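Local coordinates for protein purine nucleoside phosphorylase (Bacillus licheniformis, PDB 6DZD) that probably cleaves adenosine, inosine and S-methyl-5'-thioadenosine with phosphate, releasing the free bases, and probably also deaminates adenosine, at residues A[51-56]-A[61-66]; A[67-72]-A[78-83]. All coordinates share one frame; numbering follows the deposited sequence.

Contact 1 of 2, residues A[51-56]-A[61-66]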
loop_
_atom_site.group_PDB
_atom_site.type_symbol
_atom_site.label_atom_id
_atom_site.label_comp_id
_atom_site.label_asym_id
_atom_site.label_seq_id
_atom_site.Cartn_x
_atom_site.Cartn_y
_atom_site.Cartn_z
ATOM N N THR A 51 6.156 -4.174 -11.120
ATOM C CA THR A 51 5.251 -5.240 -10.715
ATOM C C THR A 51 3.814 -5.032 -11.171
ATOM O O THR A 51 2.948 -5.845 -10.830
ATOM C CB THR A 51 5.272 -5.386 -9.193
ATOM O OG1 THR A 51 4.816 -4.157 -8.629
ATOM C CG2 THR A 51 6.687 -5.671 -8.695
ATOM N N GLY A 52 3.529 -3.983 -11.938
ATOM C CA GLY A 52 2.183 -3.724 -12.404
ATOM C C GLY A 52 1.968 -4.312 -13.786
ATOM O O GLY A 52 2.790 -4.126 -14.692
ATOM N N LEU A 53 0.858 -5.038 -13.930
ATOM C CA LEU A 53 0.427 -5.542 -15.219
ATOM C C LEU A 53 -0.492 -4.559 -15.926
ATOM O O LEU A 53 -0.942 -4.833 -17.038
ATOM C CB LEU A 53 -0.283 -6.893 -15.060
ATOM C CG LEU A 53 0.533 -8.154 -14.745
ATOM C CD1 LEU A 53 -0.379 -9.355 -14.414
ATOM C CD2 LEU A 53 1.486 -8.478 -15.898
ATOM N N HIS A 54 -0.761 -3.409 -15.326
ATOM C CA HIS A 54 -1.731 -2.466 -15.855
ATOM C C HIS A 54 -1.088 -1.162 -16.331
ATOM O O HIS A 54 -1.776 -0.143 -16.443
ATOM C CB HIS A 54 -2.798 -2.188 -14.795
ATOM C CG HIS A 54 -2.241 -1.585 -13.544
ATOM N ND1 HIS A 54 -1.335 -2.246 -12.740
ATOM C CD2 HIS A 54 -2.439 -0.373 -12.972
ATOM C CE1 HIS A 54 -1.010 -1.470 -11.720
ATOM N NE2 HIS A 54 -1.665 -0.329 -11.836
ATOM N N VAL A 55 0.221 -1.150 -16.564
ATOM C CA VAL A 55 0.902 0.072 -16.965
ATOM C C VAL A 55 1.575 -0.077 -18.335
ATOM O O VAL A 55 2.514 0.647 -18.652
ATOM C CB VAL A 55 1.905 0.525 -15.890
ATOM C CG1 VAL A 55 1.191 0.801 -14.571
ATOM C CG2 VAL A 55 2.996 -0.516 -15.712
ATOM N N GLN A 56 1.095 -1.018 -19.149
ATOM C CA GLN A 56 1.579 -1.228 -20.518
ATOM C C GLN A 56 3.087 -1.491 -20.576
ATOM O O GLN A 56 3.765 -1.099 -21.527
ATOM C CB GLN A 56 1.213 -0.029 -21.395
ATOM C CG GLN A 56 -0.207 0.468 -21.209
ATOM C CD GLN A 56 -0.451 1.762 -21.982
ATOM O OE1 GLN A 56 -0.036 2.850 -21.556
ATOM N NE2 GLN A 56 -1.098 1.646 -23.149
ATOM N N HIS A 61 7.885 -9.584 -18.592
ATOM C CA HIS A 61 8.849 -9.010 -17.656
ATOM C C HIS A 61 8.225 -8.796 -16.277
ATOM O O HIS A 61 8.883 -9.022 -15.255
ATOM C CB HIS A 61 9.439 -7.715 -18.223
ATOM C CG HIS A 61 10.386 -7.934 -19.371
ATOM N ND1 HIS A 61 10.842 -6.909 -20.170
ATOM C CD2 HIS A 61 10.951 -9.067 -19.859
ATOM C CE1 HIS A 61 11.643 -7.400 -21.103
ATOM N NE2 HIS A 61 11.732 -8.706 -20.932
ATOM N N VAL A 62 6.960 -8.361 -16.225
ATOM C CA VAL A 62 6.286 -8.129 -14.942
ATOM C C VAL A 62 6.088 -9.441 -14.188
ATOM O O VAL A 62 6.324 -9.527 -12.976
ATOM C CB VAL A 62 4.941 -7.408 -15.160
ATOM C CG1 VAL A 62 4.264 -7.140 -13.840
ATOM C CG2 VAL A 62 5.125 -6.109 -15.943
ATOM N N ILE A 63 5.637 -10.482 -14.894
ATOM C CA ILE A 63 5.465 -11.785 -14.263
ATOM C C ILE A 63 6.800 -12.309 -13.746
ATOM O O ILE A 63 6.873 -12.911 -12.662
ATOM C CB ILE A 63 4.793 -12.755 -15.247
ATOM C CG1 ILE A 63 3.301 -12.411 -15.341
ATOM C CG2 ILE A 63 5.014 -14.186 -14.813
ATOM C CD1 ILE A 63 2.644 -12.826 -16.624
ATOM N N ASN A 64 7.881 -12.064 -14.495
ATOM C CA ASN A 64 9.199 -12.466 -14.023
ATOM C C ASN A 64 9.640 -11.626 -12.825
ATOM O O ASN A 64 10.265 -12.152 -11.895
ATOM C CB ASN A 64 10.208 -12.416 -15.166
ATOM C CG ASN A 64 10.084 -13.622 -16.083
ATOM O OD1 ASN A 64 9.370 -14.576 -15.776
ATOM N ND2 ASN A 64 10.763 -13.576 -17.224
ATOM N N ASN A 65 9.311 -10.330 -12.804
ATOM C CA ASN A 65 9.632 -9.556 -11.609
ATOM C C ASN A 65 8.844 -10.073 -10.399
ATOM O O ASN A 65 9.385 -10.177 -9.291
ATOM C CB ASN A 65 9.323 -8.072 -11.829
ATOM C CG ASN A 65 10.132 -7.456 -12.934
ATOM O OD1 ASN A 65 11.219 -7.921 -13.265
ATOM N ND2 ASN A 65 9.610 -6.379 -13.507
ATOM N N ARG A 66 7.569 -10.438 -10.609
ATOM C CA ARG A 66 6.779 -11.049 -9.543
ATOM C C ARG A 66 7.313 -12.431 -9.184
ATOM O O ARG A 66 7.398 -12.786 -8.002
ATOM C CB ARG A 66 5.303 -11.132 -9.951
ATOM C CG ARG A 66 4.587 -9.786 -10.135
ATOM C CD ARG A 66 3.132 -9.996 -10.520
ATOM N NE ARG A 66 2.411 -8.758 -10.814
ATOM C CZ ARG A 66 1.099 -8.689 -11.053
ATOM N NH1 ARG A 66 0.514 -7.519 -11.317
ATOM N NH2 ARG A 66 0.361 -9.791 -11.032
#
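The guanidinium of Arg66 lies with one face under Leu53, whose CG sits 3.4 Å above the plane, not over its centre. Its other face meets the ring of Phe82 in a cation-pi contact. At the edge, close to the guanidinium plane, is the backbone carbonyl of Thr51. Thr51 OG1 is hydrogen-bonded to Arg269 O. Arg66 NE and NH1 both donate to Thr51 O, each at 3.0 Å. This side-on grip on a single acceptor bends both bonds, with N-H...O angles of 148° and 144°. The straight chain of Arg66 carries the guanidinium across to the loop. Its NH2 bonds to Gly102 O and Ala103 O. The CD2 branch of Leu53 packs on Val62 CB at 3.7 Å, and Val62 CG1 lies 3.4 Å from Thr51 C. A leucine in place of Arg66 has no side-chain N-H groups, and would probably leave Thr51 O and the Gly102 and Ala103 carbonyls without these donors and the face of Phe82 without its cation. The arrangement is that of a loop folded back on the helix that follows it, here helix 59-72 of a YfiH/LACC1-family domain, away from the zinc site.

Contact 2 of 2, residues A[67-72]-A[78-83]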
loop_
_atom_site.group_PDB
_atom_site.type_symbol
_atom_site.label_atom_id
_atom_site.label_comp_id
_atom_site.label_asym_id
_atom_site.label_seq_id
_atom_site.Cartn_x
_atom_site.Cartn_y
_atom_site.Cartn_z
ATOM N N LYS A 67 7.689 -13.218 -10.196
ATOM C CA LYS A 67 8.250 -14.537 -9.933
ATOM C C LYS A 67 9.526 -14.446 -9.112
ATOM O O LYS A 67 9.807 -15.343 -8.308
ATOM C CB LYS A 67 8.497 -15.269 -11.247
ATOM C CG LYS A 67 7.303 -16.122 -11.721
ATOM C CD LYS A 67 7.542 -16.643 -13.147
ATOM C CE LYS A 67 6.946 -18.012 -13.368
ATOM N NZ LYS A 67 6.868 -18.277 -14.825
ATOM N N LYS A 68 10.306 -13.373 -9.293
ATOM C CA LYS A 68 11.531 -13.216 -8.516
ATOM C C LYS A 68 11.222 -12.839 -7.080
ATOM O O LYS A 68 11.823 -13.392 -6.149
ATOM C CB LYS A 68 12.439 -12.164 -9.146
ATOM C CG LYS A 68 13.365 -11.496 -8.136
ATOM C CD LYS A 68 14.650 -11.005 -8.791
ATOM C CE LYS A 68 15.614 -10.334 -7.806
ATOM N NZ LYS A 68 16.784 -9.729 -8.531
ATOM N N VAL A 69 10.249 -11.947 -6.873
ATOM C CA VAL A 69 9.903 -11.570 -5.509
ATOM C C VAL A 69 9.299 -12.751 -4.765
ATOM O O VAL A 69 9.661 -13.024 -3.616
ATOM C CB VAL A 69 8.964 -10.353 -5.493
ATOM C CG1 VAL A 69 8.518 -10.083 -4.066
ATOM C CG2 VAL A 69 9.666 -9.142 -6.087
ATOM N N ALA A 70 8.419 -13.507 -5.424
ATOM C CA ALA A 70 7.832 -14.681 -4.789
ATOM C C ALA A 70 8.906 -15.674 -4.365
ATOM O O ALA A 70 8.813 -16.301 -3.300
ATOM C CB ALA A 70 6.843 -15.346 -5.745
ATOM N N ASP A 71 9.945 -15.823 -5.181
ATOM C CA ASP A 71 10.981 -16.797 -4.860
ATOM C C ASP A 71 11.891 -16.311 -3.724
ATOM O O ASP A 71 12.414 -17.120 -2.958
ATOM C CB ASP A 71 11.766 -17.137 -6.131
ATOM C CG ASP A 71 10.941 -17.950 -7.155
ATOM O OD1 ASP A 71 9.719 -18.199 -6.968
ATOM O OD2 ASP A 71 11.535 -18.347 -8.176
ATOM N N ILE A 72 12.108 -15.004 -3.594
ATOM C CA ILE A 72 12.904 -14.520 -2.472
ATOM C C ILE A 72 12.192 -14.812 -1.157
ATOM O O ILE A 72 12.809 -15.265 -0.187
ATOM C CB ILE A 72 13.230 -13.025 -2.646
ATOM C CG1 ILE A 72 14.223 -12.846 -3.812
ATOM C CG2 ILE A 72 13.809 -12.466 -1.345
ATOM C CD1 ILE A 72 14.249 -11.469 -4.440
ATOM N N HIS A 78 1.403 -18.813 -7.243
ATOM C CA HIS A 78 0.043 -19.341 -7.283
ATOM C C HIS A 78 -0.752 -19.005 -6.034
ATOM O O HIS A 78 -1.984 -18.981 -6.088
ATOM C CB HIS A 78 0.078 -20.860 -7.483
ATOM C CG HIS A 78 0.544 -21.267 -8.845
ATOM N ND1 HIS A 78 1.874 -21.250 -9.210
ATOM C CD2 HIS A 78 -0.144 -21.661 -9.943
ATOM C CE1 HIS A 78 1.987 -21.634 -10.470
ATOM N NE2 HIS A 78 0.778 -21.893 -10.936
ATOM N N ASP A 79 -0.079 -18.756 -4.912
ATOM C CA ASP A 79 -0.743 -18.430 -3.659
ATOM C C ASP A 79 -0.794 -16.920 -3.410
ATOM O O ASP A 79 -0.996 -16.487 -2.267
ATOM C CB ASP A 79 -0.059 -19.148 -2.496
ATOM C CG ASP A 79 0.055 -20.648 -2.719
ATOM O OD1 ASP A 79 -0.941 -21.283 -3.144
ATOM O OD2 ASP A 79 1.161 -21.188 -2.470
ATOM N N TRP A 80 -0.626 -16.115 -4.457
ATOM C CA TRP A 80 -0.721 -14.671 -4.357
ATOM C C TRP A 80 -2.058 -14.179 -4.923
ATOM O O TRP A 80 -2.669 -14.820 -5.786
ATOM C CB TRP A 80 0.439 -14.001 -5.094
ATOM C CG TRP A 80 1.751 -14.177 -4.427
ATOM C CD1 TRP A 80 2.385 -15.360 -4.165
ATOM C CD2 TRP A 80 2.604 -13.141 -3.925
ATOM N NE1 TRP A 80 3.576 -15.122 -3.527
ATOM C CE2 TRP A 80 3.736 -13.768 -3.366
ATOM C CE3 TRP A 80 2.522 -11.746 -3.891
ATOM C CZ2 TRP A 80 4.779 -13.048 -2.777
ATOM C CZ3 TRP A 80 3.566 -11.028 -3.307
ATOM C CH2 TRP A 80 4.680 -11.685 -2.763
ATOM N N VAL A 81 -2.512 -13.024 -4.421
ATOM C CA VAL A 81 -3.773 -12.424 -4.845
ATOM C C VAL A 81 -3.567 -10.936 -5.103
ATOM O O VAL A 81 -3.063 -10.215 -4.235
ATOM C CB VAL A 81 -4.886 -12.626 -3.802
ATOM C CG1 VAL A 81 -6.147 -11.989 -4.292
ATOM C CG2 VAL A 81 -5.083 -14.111 -3.515
ATOM N N PHE A 82 -4.014 -10.476 -6.277
ATOM C CA PHE A 82 -3.828 -9.110 -6.747
ATOM C C PHE A 82 -5.182 -8.453 -6.990
ATOM O O PHE A 82 -6.208 -9.127 -7.107
ATOM C CB PHE A 82 -2.964 -9.093 -8.033
ATOM C CG PHE A 82 -1.495 -9.336 -7.781
ATOM C CD1 PHE A 82 -1.048 -10.576 -7.332
ATOM C CD2 PHE A 82 -0.566 -8.341 -7.989
ATOM C CE1 PHE A 82 0.303 -10.805 -7.084
ATOM C CE2 PHE A 82 0.784 -8.571 -7.751
ATOM C CZ PHE A 82 1.217 -9.801 -7.303
ATOM N N ALA A 83 -5.182 -7.119 -7.063
ATOM C CA ALA A 83 -6.413 -6.346 -7.193
ATOM C C ALA A 83 -6.386 -5.468 -8.433
ATOM O O ALA A 83 -5.337 -4.953 -8.833
ATOM C CB ALA A 83 -6.665 -5.451 -5.984
#
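The indole of Trp80 meets Ala70 obliquely along its NE1, CE2 and CZ2 atoms. Ala70 CB is 4.0 Å from Trp80 NE1 and 4.2 Å from Trp80 CE2. The backbone joins in, since Ala70 CA stands 4.0 Å from Trp80 CZ2. Further along the ring, Val69 CG1 approaches Trp80 CH2 at 4.4 Å, a looser touch. The indole therefore runs beside two successive residues of the helix. Trp80 has CG anti to its own carbonyl carbon (chi1 -70°), and this swings the ring across to the helix. The ring spans the gap between backbones whose nearest CA atoms, of Ala70 and Trp80, are 8.6 Å apart. The small side chain of Ala70 probably allows the ring to come this close to the helix backbone.

This is helix-on-sheet packing. The last turns of helix 59-72 lie against strand 80-82, an outermost strand of a six-stranded mixed sheet, which runs parallel to strand 124-129. Trp80 lies between them, where it also touches Met271 and Phe273 of strand 270-276 and meets the ring of Phe124 with the planes at about 20°.

The contact between the two segments is apolar and small, burying 100 Å² over both sides. The buried indole N-H is satisfied by Thr75 OG1, which is also hydrogen-bonded to Ala70 O. Thr75, in the turn between helix and strand, thus links the helix backbone to the tryptophan and is likely to limit rotation of the ring. Val69 also touches Met14 of strand 14-17 and Met271 of strand 270-276, so the helix reaches two further strands of the same sheet.

In the fold
From the N terminus, the chain leaves strand 30-35 and passes through a loop that includes 51-56. Contact 1 closes the short turn from this loop into helix 59-72. The chain then runs down the helix, and contact 2 closes the next turn, from the helix end to strand 80-82. The two closures are in series, and neither encloses nor crosses the other. Their centres are about 11 Å apart. They share helix 59-72 and meet where Arg66 of contact 1 packs on Phe82 of 78-83. Together they tie the preceding loop, the helix and the edge strand of one sheet.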